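Tryptophanyl-tRNA synthetase (Mycoplasma pneumoniae, PDB 2YY5) catalyses the ATP-dependent attachment of tryptophan to its cognate tRNA, acting as a homodimeric aminoacyl-tRNA synthetase of the first structural class. Local coordinates at residues D156-L161 with F184-D189; I193-D198 with N211-L216; V222-I227 with A290-T295; A230-F235 with P246-M251. The protein carries 1 engineered substitution. One frame throughout, in Å; residues are numbered along the deposited sequence.

Contact 1: D156-L161 with F184-D189; sequences DQKQHL and FVQNKD. With WSA (5'-O-[(L-tryptophylamino)sulfonyl]adenosine), chain J; SO4 (sulfate ion), chain I.
Lys158 arches over the ring of Phe184. Its CB stands above one face of the ring, 4.2 Å from CE1 of Phe184 and offset toward the rim. With CG anti to the backbone N (chi1 174°), the chain first runs out straight, then bends at chi3 and chi4 and turns back. CE thereby comes to 4.1 Å from Phe184 CE2, and NZ ends above the CE2-CZ rim, on the same side as CB. At the ring edge, near its plane, Leu161 CG lies 3.9 Å from CD1 of Phe184 and also packs on Phe184 CB.

These residues join helix 158-175 to strand 183-185 within a beta-alpha-beta unit that begins at strand 150-152, part of the nucleotide-binding fold of this synthetase class. Gln157 is the N-cap of the helix, and its side chain leads away from Phe184 into the ligand pocket. There OE1 of Gln157 accepts from the tryptophanyl amino group NH3 of the bound adenylate analogue (2.8 Å). The same oxygen lies near the imidazole plane of His160, whose ND1 reaches it from above the carbonyl plane, not on a lone pair (2.9 Å, 164° at the hydrogen). NE2 of Gln157 donates to Asp156 OD2 (3.1 Å), from above the carboxylate plane, and faces the sulfate ion. The other carboxylate oxygen, Asp156 OD1, accepts a hydrogen bond from the ribose O2' hydroxyl of the analogue at 2.7 Å.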
# COMPACT_ATOMS: atom_id res chain seq x y z
N ASP B 156 0.94 -6.06 -23.53
CA ASP B 156 0.30 -5.00 -22.74
C ASP B 156 0.97 -4.70 -21.41
O ASP B 156 0.70 -3.67 -20.79
CB ASP B 156 -1.16 -5.38 -22.49
CG ASP B 156 -1.29 -6.70 -21.78
OD1 ASP B 156 -0.84 -7.72 -22.35
OD2 ASP B 156 -1.82 -6.72 -20.65
N GLN B 157 1.84 -5.60 -20.95
CA GLN B 157 2.52 -5.42 -19.68
C GLN B 157 3.91 -4.80 -19.78
O GLN B 157 4.64 -4.77 -18.79
CB GLN B 157 2.61 -6.76 -18.95
CG GLN B 157 1.27 -7.25 -18.47
CD GLN B 157 0.60 -6.23 -17.57
OE1 GLN B 157 0.97 -6.07 -16.41
NE2 GLN B 157 -0.38 -5.52 -18.12
N LYS B 158 4.27 -4.28 -20.96
CA LYS B 158 5.59 -3.69 -21.17
C LYS B 158 5.90 -2.45 -20.34
O LYS B 158 6.98 -2.36 -19.75
CB LYS B 158 5.81 -3.37 -22.65
CG LYS B 158 7.12 -2.62 -22.91
CD LYS B 158 7.39 -2.39 -24.39
CE LYS B 158 7.96 -3.63 -25.05
NZ LYS B 158 7.10 -4.82 -24.79
N GLN B 159 4.99 -1.48 -20.32
CA GLN B 159 5.21 -0.25 -19.56
C GLN B 159 5.48 -0.58 -18.09
O GLN B 159 6.33 0.05 -17.45
CB GLN B 159 4.00 0.68 -19.62
CG GLN B 159 4.08 1.81 -20.63
CD GLN B 159 3.23 3.01 -20.22
OE1 GLN B 159 2.06 2.87 -19.87
NE2 GLN B 159 3.83 4.19 -20.27
N HIS B 160 4.75 -1.55 -17.57
CA HIS B 160 4.89 -1.96 -16.18
C HIS B 160 6.29 -2.50 -15.91
O HIS B 160 6.89 -2.18 -14.89
CB HIS B 160 3.82 -3.00 -15.84
CG HIS B 160 2.44 -2.43 -15.82
ND1 HIS B 160 1.32 -3.18 -16.10
CD2 HIS B 160 2.00 -1.18 -15.53
CE1 HIS B 160 0.24 -2.42 -15.99
NE2 HIS B 160 0.63 -1.20 -15.65
N LEU B 161 6.81 -3.31 -16.83
CA LEU B 161 8.15 -3.84 -16.66
C LEU B 161 9.18 -2.70 -16.68
O LEU B 161 10.16 -2.72 -15.94
CB LEU B 161 8.47 -4.88 -17.73
CG LEU B 161 8.40 -6.31 -17.18
CD1 LEU B 161 9.41 -6.45 -16.06
CD2 LEU B 161 7.00 -6.63 -16.65
N PHE B 184 11.88 -8.06 -19.19
CA PHE B 184 10.57 -8.27 -19.78
C PHE B 184 10.68 -9.36 -20.86
O PHE B 184 11.56 -9.31 -21.72
CB PHE B 184 10.07 -6.97 -20.42
CG PHE B 184 8.89 -7.16 -21.34
CD1 PHE B 184 7.59 -7.21 -20.84
CD2 PHE B 184 9.08 -7.31 -22.72
CE1 PHE B 184 6.49 -7.40 -21.70
CE2 PHE B 184 7.99 -7.50 -23.57
CZ PHE B 184 6.69 -7.54 -23.06
N VAL B 185 9.79 -10.35 -20.80
CA VAL B 185 9.78 -11.44 -21.78
C VAL B 185 8.37 -11.79 -22.24
O VAL B 185 7.50 -12.13 -21.43
CB VAL B 185 10.47 -12.70 -21.22
CG1 VAL B 185 10.20 -13.89 -22.12
CG2 VAL B 185 11.96 -12.47 -21.13
N GLN B 186 8.15 -11.70 -23.55
CA GLN B 186 6.85 -11.99 -24.15
C GLN B 186 7.02 -13.07 -25.22
O GLN B 186 8.10 -13.26 -25.76
CB GLN B 186 6.26 -10.73 -24.78
CG GLN B 186 6.98 -10.29 -26.04
CD GLN B 186 6.37 -9.05 -26.69
OE1 GLN B 186 6.89 -8.56 -27.69
NE2 GLN B 186 5.28 -8.56 -26.13
N ASN B 187 5.93 -13.76 -25.52
CA ASN B 187 5.94 -14.80 -26.53
C ASN B 187 6.09 -14.13 -27.89
O ASN B 187 5.32 -13.24 -28.23
CB ASN B 187 4.63 -15.59 -26.45
CG ASN B 187 4.57 -16.72 -27.46
OD1 ASN B 187 4.41 -16.48 -28.66
ND2 ASN B 187 4.69 -17.95 -26.98
N LYS B 188 7.10 -14.56 -28.65
CA LYS B 188 7.36 -13.97 -29.96
C LYS B 188 6.14 -13.86 -30.86
O LYS B 188 5.94 -12.84 -31.52
CB LYS B 188 8.46 -14.75 -30.70
CG LYS B 188 8.00 -16.07 -31.30
CD LYS B 188 9.08 -16.70 -32.17
CE LYS B 188 8.54 -17.90 -32.96
NZ LYS B 188 9.57 -18.50 -33.86
N ASP B 189 5.30 -14.90 -30.88
CA ASP B 189 4.11 -14.91 -31.73
C ASP B 189 2.80 -14.49 -31.07
O ASP B 189 2.08 -13.65 -31.61
CB ASP B 189 3.91 -16.31 -32.32
CG ASP B 189 5.15 -16.84 -33.02
OD1 ASP B 189 5.60 -16.20 -33.99
OD2 ASP B 189 5.66 -17.90 -32.60
CD2 WSA J . 1.71 -9.36 -12.75
CE3 WSA J . 2.20 -10.04 -13.85
CZ3 WSA J . 3.55 -10.34 -13.93
CH2 WSA J . 4.41 -9.96 -12.90
CZ2 WSA J . 3.91 -9.27 -11.80
CE2 WSA J . 2.56 -8.97 -11.73
N11 WSA J . 1.82 -8.36 -10.80
CD1 WSA J . 0.55 -8.34 -11.19
CG WSA J . 0.43 -8.94 -12.37
CB WSA J . -0.86 -9.15 -13.15
CA WSA J . -0.83 -8.43 -14.50
NH3 WSA J . -0.59 -6.99 -14.32
C WSA J . -2.17 -8.64 -15.21
O WSA J . -3.16 -8.00 -14.87
NS WSA J . -2.20 -9.54 -16.19
S WSA J . -3.74 -10.03 -16.45
O1S WSA J . -4.30 -10.65 -15.20
O2S WSA J . -4.59 -8.86 -16.83
O5' WSA J . -3.67 -10.99 -17.51
C5' WSA J . -2.77 -12.10 -17.37
C4' WSA J . -1.73 -12.22 -18.49
O4' WSA J . -2.40 -12.30 -19.76
C3' WSA J . -0.77 -11.03 -18.57
O3' WSA J . 0.54 -11.49 -18.89
C2' WSA J . -1.34 -10.24 -19.75
O2' WSA J . -0.31 -9.47 -20.36
C1' WSA J . -1.70 -11.42 -20.66
N9 WSA J . -2.62 -10.97 -21.73
C8 WSA J . -3.76 -10.31 -21.53
N7 WSA J . -4.37 -10.11 -22.70
C5 WSA J . -3.61 -10.66 -23.65
C4 WSA J . -2.49 -11.19 -23.03
N3 WSA J . -1.56 -11.81 -23.78
C2 WSA J . -1.71 -11.90 -25.10
N1 WSA J . -2.77 -11.40 -25.71
C6 WSA J . -3.74 -10.77 -25.02
N6 WSA J . -4.81 -10.28 -25.64
S SO4 I . -3.15 -4.39 -16.09
O1 SO4 I . -2.75 -3.02 -16.40
O2 SO4 I . -1.98 -5.28 -16.22
O3 SO4 I . -3.66 -4.45 -14.70
O4 SO4 I . -4.21 -4.80 -17.03

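Contact 2: I193-D198 with N211-L216; sequences IMDLFD and NGVIYL. With WSA (5'-O-[(L-tryptophylamino)sulfonyl]adenosine), chain J.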
# COMPACT_ATOMS: atom_id res chain seq x y z
N ILE B 193 -2.98 -11.43 -28.44
CA ILE B 193 -4.10 -11.94 -29.23
C ILE B 193 -5.14 -10.82 -29.39
O ILE B 193 -5.47 -10.12 -28.43
CB ILE B 193 -4.76 -13.17 -28.55
CG1 ILE B 193 -3.85 -14.39 -28.69
CG2 ILE B 193 -6.12 -13.47 -29.19
CD1 ILE B 193 -2.64 -14.32 -27.81
N MET B 194 -5.65 -10.67 -30.61
CA MET B 194 -6.62 -9.62 -30.90
C MET B 194 -8.09 -10.03 -30.72
O MET B 194 -8.43 -11.20 -30.72
CB MET B 194 -6.41 -9.09 -32.32
CG MET B 194 -4.97 -8.69 -32.63
SD MET B 194 -4.26 -7.49 -31.48
CE MET B 194 -2.50 -7.62 -31.95
N ASP B 195 -8.94 -9.02 -30.55
CA ASP B 195 -10.37 -9.21 -30.37
C ASP B 195 -10.95 -9.75 -31.68
O ASP B 195 -10.65 -9.22 -32.75
CB ASP B 195 -10.98 -7.86 -30.00
CG ASP B 195 -12.47 -7.94 -29.74
OD1 ASP B 195 -13.23 -8.08 -30.71
OD2 ASP B 195 -12.86 -7.85 -28.56
N LEU B 196 -11.77 -10.80 -31.60
CA LEU B 196 -12.37 -11.41 -32.79
C LEU B 196 -13.37 -10.54 -33.55
O LEU B 196 -13.58 -10.76 -34.74
CB LEU B 196 -13.03 -12.75 -32.43
CG LEU B 196 -12.11 -13.94 -32.15
CD1 LEU B 196 -12.94 -15.21 -32.06
CD2 LEU B 196 -11.09 -14.08 -33.27
N PHE B 197 -13.98 -9.58 -32.87
CA PHE B 197 -14.95 -8.69 -33.52
C PHE B 197 -14.27 -7.42 -34.06
O PHE B 197 -14.61 -6.93 -35.15
CB PHE B 197 -16.05 -8.30 -32.54
CG PHE B 197 -16.89 -7.15 -33.01
CD1 PHE B 197 -17.74 -7.30 -34.11
CD2 PHE B 197 -16.82 -5.91 -32.38
CE1 PHE B 197 -18.49 -6.23 -34.57
CE2 PHE B 197 -17.57 -4.83 -32.84
CZ PHE B 197 -18.40 -4.99 -33.93
N ASP B 198 -13.35 -6.87 -33.28
CA ASP B 198 -12.60 -5.69 -33.69
C ASP B 198 -11.12 -6.05 -33.54
O ASP B 198 -10.51 -5.79 -32.50
CB ASP B 198 -12.93 -4.50 -32.81
CG ASP B 198 -12.16 -3.25 -33.21
OD1 ASP B 198 -11.30 -3.34 -34.11
OD2 ASP B 198 -12.42 -2.18 -32.63
N ASN B 211 -18.53 -11.23 -28.13
CA ASN B 211 -18.32 -12.10 -29.28
C ASN B 211 -16.88 -11.95 -29.75
O ASN B 211 -16.41 -12.72 -30.58
CB ASN B 211 -19.28 -11.74 -30.43
CG ASN B 211 -20.74 -11.88 -30.04
OD1 ASN B 211 -21.20 -12.96 -29.66
ND2 ASN B 211 -21.48 -10.78 -30.13
N GLY B 212 -16.20 -10.94 -29.21
CA GLY B 212 -14.82 -10.70 -29.58
C GLY B 212 -13.83 -11.42 -28.69
O GLY B 212 -12.64 -11.49 -28.99
N VAL B 213 -14.33 -11.99 -27.58
CA VAL B 213 -13.47 -12.70 -26.64
C VAL B 213 -13.83 -14.17 -26.48
O VAL B 213 -14.99 -14.52 -26.27
CB VAL B 213 -13.52 -12.03 -25.24
CG1 VAL B 213 -12.71 -12.84 -24.23
CG2 VAL B 213 -13.00 -10.60 -25.33
N ILE B 214 -12.83 -15.04 -26.60
CA ILE B 214 -13.06 -16.47 -26.43
C ILE B 214 -12.70 -16.77 -24.97
O ILE B 214 -11.53 -16.79 -24.62
CB ILE B 214 -12.13 -17.32 -27.35
CG1 ILE B 214 -12.37 -16.96 -28.82
CG2 ILE B 214 -12.38 -18.80 -27.10
CD1 ILE B 214 -13.78 -17.21 -29.30
N TYR B 215 -13.71 -16.96 -24.12
CA TYR B 215 -13.48 -17.24 -22.71
C TYR B 215 -13.07 -18.70 -22.53
O TYR B 215 -13.52 -19.57 -23.28
CB TYR B 215 -14.73 -16.96 -21.87
CG TYR B 215 -15.20 -15.52 -21.94
CD1 TYR B 215 -14.39 -14.48 -21.49
CD2 TYR B 215 -16.45 -15.21 -22.48
CE1 TYR B 215 -14.81 -13.15 -21.59
CE2 TYR B 215 -16.87 -13.88 -22.58
CZ TYR B 215 -16.05 -12.86 -22.14
OH TYR B 215 -16.46 -11.56 -22.26
N LEU B 216 -12.22 -18.96 -21.55
CA LEU B 216 -11.76 -20.31 -21.28
C LEU B 216 -12.90 -21.23 -20.83
O LEU B 216 -12.80 -22.45 -20.97
CB LEU B 216 -10.63 -20.27 -20.24
CG LEU B 216 -9.22 -20.21 -20.83
CD1 LEU B 216 -9.19 -19.31 -22.05
CD2 LEU B 216 -8.23 -19.74 -19.79
CD2 WSA J . 1.71 -9.36 -12.75
CE3 WSA J . 2.20 -10.04 -13.85
CZ3 WSA J . 3.55 -10.34 -13.93
CH2 WSA J . 4.41 -9.96 -12.90
CZ2 WSA J . 3.91 -9.27 -11.80
CE2 WSA J . 2.56 -8.97 -11.73
N11 WSA J . 1.82 -8.36 -10.80
CD1 WSA J . 0.55 -8.34 -11.19
CG WSA J . 0.43 -8.94 -12.37
CB WSA J . -0.86 -9.15 -13.15
CA WSA J . -0.83 -8.43 -14.50
NH3 WSA J . -0.59 -6.99 -14.32
C WSA J . -2.17 -8.64 -15.21
O WSA J . -3.16 -8.00 -14.87
NS WSA J . -2.20 -9.54 -16.19
S WSA J . -3.74 -10.03 -16.45
O1S WSA J . -4.30 -10.65 -15.20
O2S WSA J . -4.59 -8.86 -16.83
O5' WSA J . -3.67 -10.99 -17.51
C5' WSA J . -2.77 -12.10 -17.37
C4' WSA J . -1.73 -12.22 -18.49
O4' WSA J . -2.40 -12.30 -19.76
C3' WSA J . -0.77 -11.03 -18.57
O3' WSA J . 0.54 -11.49 -18.89
C2' WSA J . -1.34 -10.24 -19.75
O2' WSA J . -0.31 -9.47 -20.36
C1' WSA J . -1.70 -11.42 -20.66
N9 WSA J . -2.62 -10.97 -21.73
C8 WSA J . -3.76 -10.31 -21.53
N7 WSA J . -4.37 -10.11 -22.70
C5 WSA J . -3.61 -10.66 -23.65
C4 WSA J . -2.49 -11.19 -23.03
N3 WSA J . -1.56 -11.81 -23.78
C2 WSA J . -1.71 -11.90 -25.10
N1 WSA J . -2.77 -11.40 -25.71
C6 WSA J . -3.74 -10.77 -25.02
N6 WSA J . -4.81 -10.28 -25.64
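Leu196 and Ile214 cross at a slant, with CD1 of Leu196 resting on the CG1-CD1 end of Ile214, 3.5 Å from its CD1. Leu196 reaches across because its CG is anti to the carbonyl carbon (chi1 -74°) and the chain then extends to CD1. Beside this apolar pair the carboxylate of Asp195 lies over the backbone of Gly212, with OD1 3.3 Å from Gly212 CA, while CB of Phe197 also borders that CA and its ring leads away.

OD1 of Asp195 is occupied from within its own segment. The N-H of Phe197 (2.7 Å) and that of Asp198 (2.8 Å, 167° at the hydrogen) both meet it on the anti side, from opposite faces of the carboxylate plane. The first bond makes an Asx turn, the second extends it to an Asx motif, and together they fix the rotation of the group. The one hydrogen bond between the segments is nearly straight: Leu196 N donates to Gly212 O at 2.8 Å, in the carbonyl plane and on a lone pair.

At the start of 193-198, Ile193 reads the adenine edge of the bound analogue: its N donates to N1 (2.7 Å) and its O accepts from N6 (2.9 Å). The chain between the segments carries the KMSKS region. A backbone bond, a carboxylate whose OD1 is held by two N-H groups, and a methyl contact therefore pin the base of this signature loop next to the adenine-binding backbone.

Contact 3: V222-I227 with A290-T295; sequences VVVKKI and ALTEAT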
# COMPACT_ATOMS: atom_id res chain seq x y z
N VAL B 222 -20.84 -21.88 -28.20
CA VAL B 222 -20.56 -20.45 -28.16
C VAL B 222 -19.26 -20.18 -28.92
O VAL B 222 -19.18 -19.22 -29.69
CB VAL B 222 -20.47 -19.95 -26.70
CG1 VAL B 222 -20.13 -18.47 -26.67
CG2 VAL B 222 -21.81 -20.20 -26.00
N VAL B 223 -18.25 -21.02 -28.71
CA VAL B 223 -16.98 -20.88 -29.41
C VAL B 223 -17.21 -20.94 -30.93
O VAL B 223 -16.61 -20.17 -31.69
CB VAL B 223 -15.99 -22.01 -29.02
CG1 VAL B 223 -14.74 -21.92 -29.87
CG2 VAL B 223 -15.63 -21.90 -27.54
N VAL B 224 -18.09 -21.85 -31.35
CA VAL B 224 -18.43 -22.01 -32.76
C VAL B 224 -19.02 -20.73 -33.34
O VAL B 224 -18.57 -20.26 -34.39
CB VAL B 224 -19.45 -23.16 -32.98
CG1 VAL B 224 -20.02 -23.10 -34.38
CG2 VAL B 224 -18.77 -24.50 -32.77
N LYS B 225 -20.02 -20.17 -32.67
CA LYS B 225 -20.66 -18.95 -33.16
C LYS B 225 -19.70 -17.75 -33.23
O LYS B 225 -19.65 -17.02 -34.22
CB LYS B 225 -21.87 -18.58 -32.30
CG LYS B 225 -22.71 -17.43 -32.87
CD LYS B 225 -23.66 -16.82 -31.83
CE LYS B 225 -22.91 -15.98 -30.79
NZ LYS B 225 -23.81 -15.31 -29.80
N LYS B 226 -18.93 -17.55 -32.16
CA LYS B 226 -18.01 -16.42 -32.09
C LYS B 226 -16.97 -16.40 -33.20
O LYS B 226 -16.69 -15.35 -33.77
CB LYS B 226 -17.30 -16.40 -30.74
CG LYS B 226 -18.22 -16.07 -29.59
CD LYS B 226 -17.48 -15.99 -28.28
CE LYS B 226 -18.42 -15.50 -27.20
NZ LYS B 226 -17.73 -15.35 -25.91
N ILE B 227 -16.41 -17.56 -33.50
CA ILE B 227 -15.39 -17.67 -34.53
C ILE B 227 -15.99 -17.52 -35.92
O ILE B 227 -15.42 -16.84 -36.78
CB ILE B 227 -14.63 -19.00 -34.38
CG1 ILE B 227 -13.82 -18.95 -33.08
CG2 ILE B 227 -13.73 -19.23 -35.57
CD1 ILE B 227 -13.31 -20.29 -32.60
N ALA B 290 -11.13 -24.54 -39.14
CA ALA B 290 -9.95 -25.15 -38.53
C ALA B 290 -9.63 -24.50 -37.18
O ALA B 290 -9.16 -25.17 -36.25
CB ALA B 290 -8.76 -25.04 -39.47
N LEU B 291 -9.87 -23.20 -37.09
CA LEU B 291 -9.62 -22.46 -35.85
C LEU B 291 -10.62 -22.91 -34.80
O LEU B 291 -10.26 -23.07 -33.63
CB LEU B 291 -9.77 -20.96 -36.09
CG LEU B 291 -9.57 -20.07 -34.86
CD1 LEU B 291 -8.17 -20.30 -34.28
CD2 LEU B 291 -9.77 -18.60 -35.24
N THR B 292 -11.86 -23.13 -35.22
CA THR B 292 -12.91 -23.56 -34.30
C THR B 292 -12.64 -24.96 -33.74
O THR B 292 -13.00 -25.24 -32.60
CB THR B 292 -14.30 -23.56 -34.99
OG1 THR B 292 -14.68 -22.21 -35.27
CG2 THR B 292 -15.34 -24.19 -34.09
N GLU B 293 -12.01 -25.82 -34.53
CA GLU B 293 -11.72 -27.18 -34.06
C GLU B 293 -10.56 -27.17 -33.07
O GLU B 293 -10.66 -27.75 -32.00
CB GLU B 293 -11.38 -28.09 -35.25
CG GLU B 293 -11.28 -29.57 -34.90
CD GLU B 293 -10.84 -30.41 -36.08
OE1 GLU B 293 -11.44 -30.28 -37.17
OE2 GLU B 293 -9.89 -31.21 -35.93
N ALA B 294 -9.46 -26.50 -33.43
CA ALA B 294 -8.31 -26.42 -32.54
C ALA B 294 -8.73 -25.78 -31.23
O ALA B 294 -8.33 -26.21 -30.14
CB ALA B 294 -7.22 -25.60 -33.19
N THR B 295 -9.56 -24.75 -31.33
CA THR B 295 -10.04 -24.05 -30.14
C THR B 295 -10.94 -24.92 -29.27
O THR B 295 -10.69 -25.05 -28.07
CB THR B 295 -10.78 -22.78 -30.52
OG1 THR B 295 -9.92 -21.94 -31.30
CG2 THR B 295 -11.22 -22.03 -29.27
O HOH W 1 -17.09 -21.67 -36.13
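Ile227 and Thr292 face each other where helix 220-228 packs on helix 284-308. The local axes approach to 9.5 Å at 151°, so the helices run nearly antiparallel.

Apolar contacts make up most of the interface. CG1 of Val223 lies 3.6 Å from CG2 of Thr295, and CG2 of Val224 lies 3.7 Å from CG2 of Thr292. Ile227 divides its reach: CG2 touches CD2 of Leu291 at 4.0 Å, while CD1, carried out on the extended chi2 of 165°, lies against the CA of Thr292 and the side chain of Thr295. In both threonines CG2 takes the position anti to N, and OG1 lies beside the backbone N (chi1 -68° in Thr292).

The hydroxyls bond within their own helix. OG1 of Thr295 donates to Leu291 O (2.6 Å), and this carbonyl also accepts the N-H of Thr295, the two donors arriving from opposite faces. OG1 of Thr292 is hydrogen-bonded to Lys288 O and also accepts from a water (2.6 Å), which donates as well to Val224 O (2.7 Å) and so bridges the two helices.

Helix 246-259 packs alongside: its Met251 and Ile254 meet Leu291, and its Leu258 meets Ala294 and Thr295. The end of Lys226 leads away from helix 284-308, to a salt bridge with Asp218 and to the Val213 carbonyl, both in the loop before helix 220-228.

Contact 4: A230-F235 with P246-M251; sequences ATTDSF and PGVTNM
The loop that follows helix 220-228 folds back here over the first turns of helix 246-259, the helix it leads into. Thr232 and Met251 carry much of the apolar contact: CG2 of Thr232 meets the methyl CE of Met251, which a bend at chi3 (-81°) brings round. SD of Met251 lies 3.6 Å from CB of Ala230. Val248 lies next to Met251 against the same threonine, its CG2 3.9 Å from Thr232 CB and 3.6 Å from Asp233 OD2, the side chains of Asp233 and Val248 crossing at about a right angle.

Gly247 sits against the loop backbone, and its CA makes a C-H...O contact with Thr231 O at 3.5 Å. Its N-H, in the first turn of the helix, donates to a water (2.8 Å) that in turn donates to Thr232 O (2.7 Å), so the helix start is tied to the loop through solvent. Asp233 OD1 holds the turn beyond by accepting from Phe235 N (3.0 Å), an Asx turn, and is also hydrogen-bonded to the hydroxyl of Tyr284.

Helix 284-308 flanks the arrangement, its Tyr284 touching Thr232 and Val248, and its Lys288 touching Met251.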
# COMPACT_ATOMS: atom_id res chain seq x y z
N ALA B 230 -16.17 -14.02 -36.70
CA ALA B 230 -14.93 -13.24 -36.60
C ALA B 230 -14.80 -12.33 -37.81
O ALA B 230 -14.87 -12.79 -38.95
CB ALA B 230 -13.72 -14.17 -36.50
N THR B 231 -14.60 -11.04 -37.56
CA THR B 231 -14.46 -10.08 -38.65
C THR B 231 -13.16 -10.33 -39.42
O THR B 231 -12.09 -10.48 -38.83
CB THR B 231 -14.49 -8.62 -38.13
OG1 THR B 231 -13.35 -8.37 -37.32
CG2 THR B 231 -15.74 -8.37 -37.30
N THR B 232 -13.27 -10.40 -40.75
CA THR B 232 -12.10 -10.63 -41.60
C THR B 232 -11.85 -9.39 -42.46
O THR B 232 -11.54 -8.31 -41.94
CB THR B 232 -12.32 -11.87 -42.52
OG1 THR B 232 -13.52 -11.70 -43.28
CG2 THR B 232 -12.45 -13.14 -41.68
N ASP B 233 -12.00 -9.53 -43.77
CA ASP B 233 -11.79 -8.43 -44.70
C ASP B 233 -12.29 -8.87 -46.07
O ASP B 233 -12.72 -10.02 -46.22
CB ASP B 233 -10.31 -8.05 -44.77
CG ASP B 233 -9.42 -9.23 -45.11
OD1 ASP B 233 -9.59 -9.81 -46.21
OD2 ASP B 233 -8.55 -9.60 -44.29
N SER B 234 -12.23 -7.98 -47.06
CA SER B 234 -12.69 -8.34 -48.39
C SER B 234 -11.56 -8.45 -49.42
O SER B 234 -11.72 -8.08 -50.59
CB SER B 234 -13.77 -7.36 -48.88
OG SER B 234 -13.35 -6.01 -48.77
N PHE B 235 -10.42 -8.96 -48.96
CA PHE B 235 -9.24 -9.15 -49.82
C PHE B 235 -9.08 -10.62 -50.17
O PHE B 235 -8.27 -10.98 -51.03
CB PHE B 235 -7.96 -8.69 -49.10
CG PHE B 235 -7.92 -7.21 -48.82
CD1 PHE B 235 -8.00 -6.29 -49.86
CD2 PHE B 235 -7.77 -6.75 -47.52
CE1 PHE B 235 -7.93 -4.92 -49.61
CE2 PHE B 235 -7.70 -5.38 -47.25
CZ PHE B 235 -7.78 -4.46 -48.30
N PRO B 246 -5.63 -7.41 -40.01
CA PRO B 246 -5.63 -7.76 -38.59
C PRO B 246 -6.48 -8.97 -38.26
O PRO B 246 -6.03 -9.88 -37.56
CB PRO B 246 -6.12 -6.47 -37.93
CG PRO B 246 -6.97 -5.85 -38.98
CD PRO B 246 -6.13 -6.04 -40.20
N GLY B 247 -7.72 -8.99 -38.75
CA GLY B 247 -8.62 -10.10 -38.49
C GLY B 247 -8.06 -11.45 -38.92
O GLY B 247 -7.80 -12.32 -38.08
N VAL B 248 -7.86 -11.63 -40.22
CA VAL B 248 -7.33 -12.89 -40.73
C VAL B 248 -5.98 -13.26 -40.13
O VAL B 248 -5.75 -14.42 -39.77
CB VAL B 248 -7.20 -12.85 -42.27
CG1 VAL B 248 -6.33 -14.00 -42.77
CG2 VAL B 248 -8.59 -12.95 -42.88
N THR B 249 -5.08 -12.30 -40.01
CA THR B 249 -3.77 -12.58 -39.44
C THR B 249 -3.89 -13.10 -38.01
O THR B 249 -3.23 -14.07 -37.63
CB THR B 249 -2.87 -11.31 -39.44
OG1 THR B 249 -2.84 -10.76 -40.76
CG2 THR B 249 -1.44 -11.66 -38.99
N ASN B 250 -4.76 -12.48 -37.21
CA ASN B 250 -4.97 -12.88 -35.83
C ASN B 250 -5.44 -14.32 -35.72
O ASN B 250 -4.88 -15.11 -34.97
CB ASN B 250 -6.01 -11.97 -35.17
CG ASN B 250 -6.13 -12.20 -33.68
OD1 ASN B 250 -7.24 -12.24 -33.14
ND2 ASN B 250 -5.00 -12.35 -33.01
N MET B 251 -6.49 -14.68 -36.47
CA MET B 251 -7.00 -16.05 -36.44
C MET B 251 -5.90 -17.01 -36.87
O MET B 251 -5.81 -18.14 -36.39
CB MET B 251 -8.20 -16.20 -37.37
CG MET B 251 -9.46 -15.48 -36.90
SD MET B 251 -10.92 -15.94 -37.86
CE MET B 251 -10.71 -14.90 -39.29
O HOH W 2 -9.63 -7.56 -40.15

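Overall arrangement
From the N terminus, contact 1 comes first and closes the span of helix 158-175 back onto strand 183-185. Contact 2 follows in series, its first segment a few residues further on, and closes the loop bearing the KMSKS region; both contacts touch the same bound analogue, from its sugar and tryptophanyl parts and from its adenine. Contact 3 then closes a long span between helices 220-228 and 284-308, inside which contact 4 is nested. Contact 2 touches both of these, through helix 220-228 and through the backbone of 230-235, and so connects the helices to the adenine side of the nucleotide-binding fold. Contacts 3 and 4 also touch each other, where helices 284-308 and 246-259 pack together.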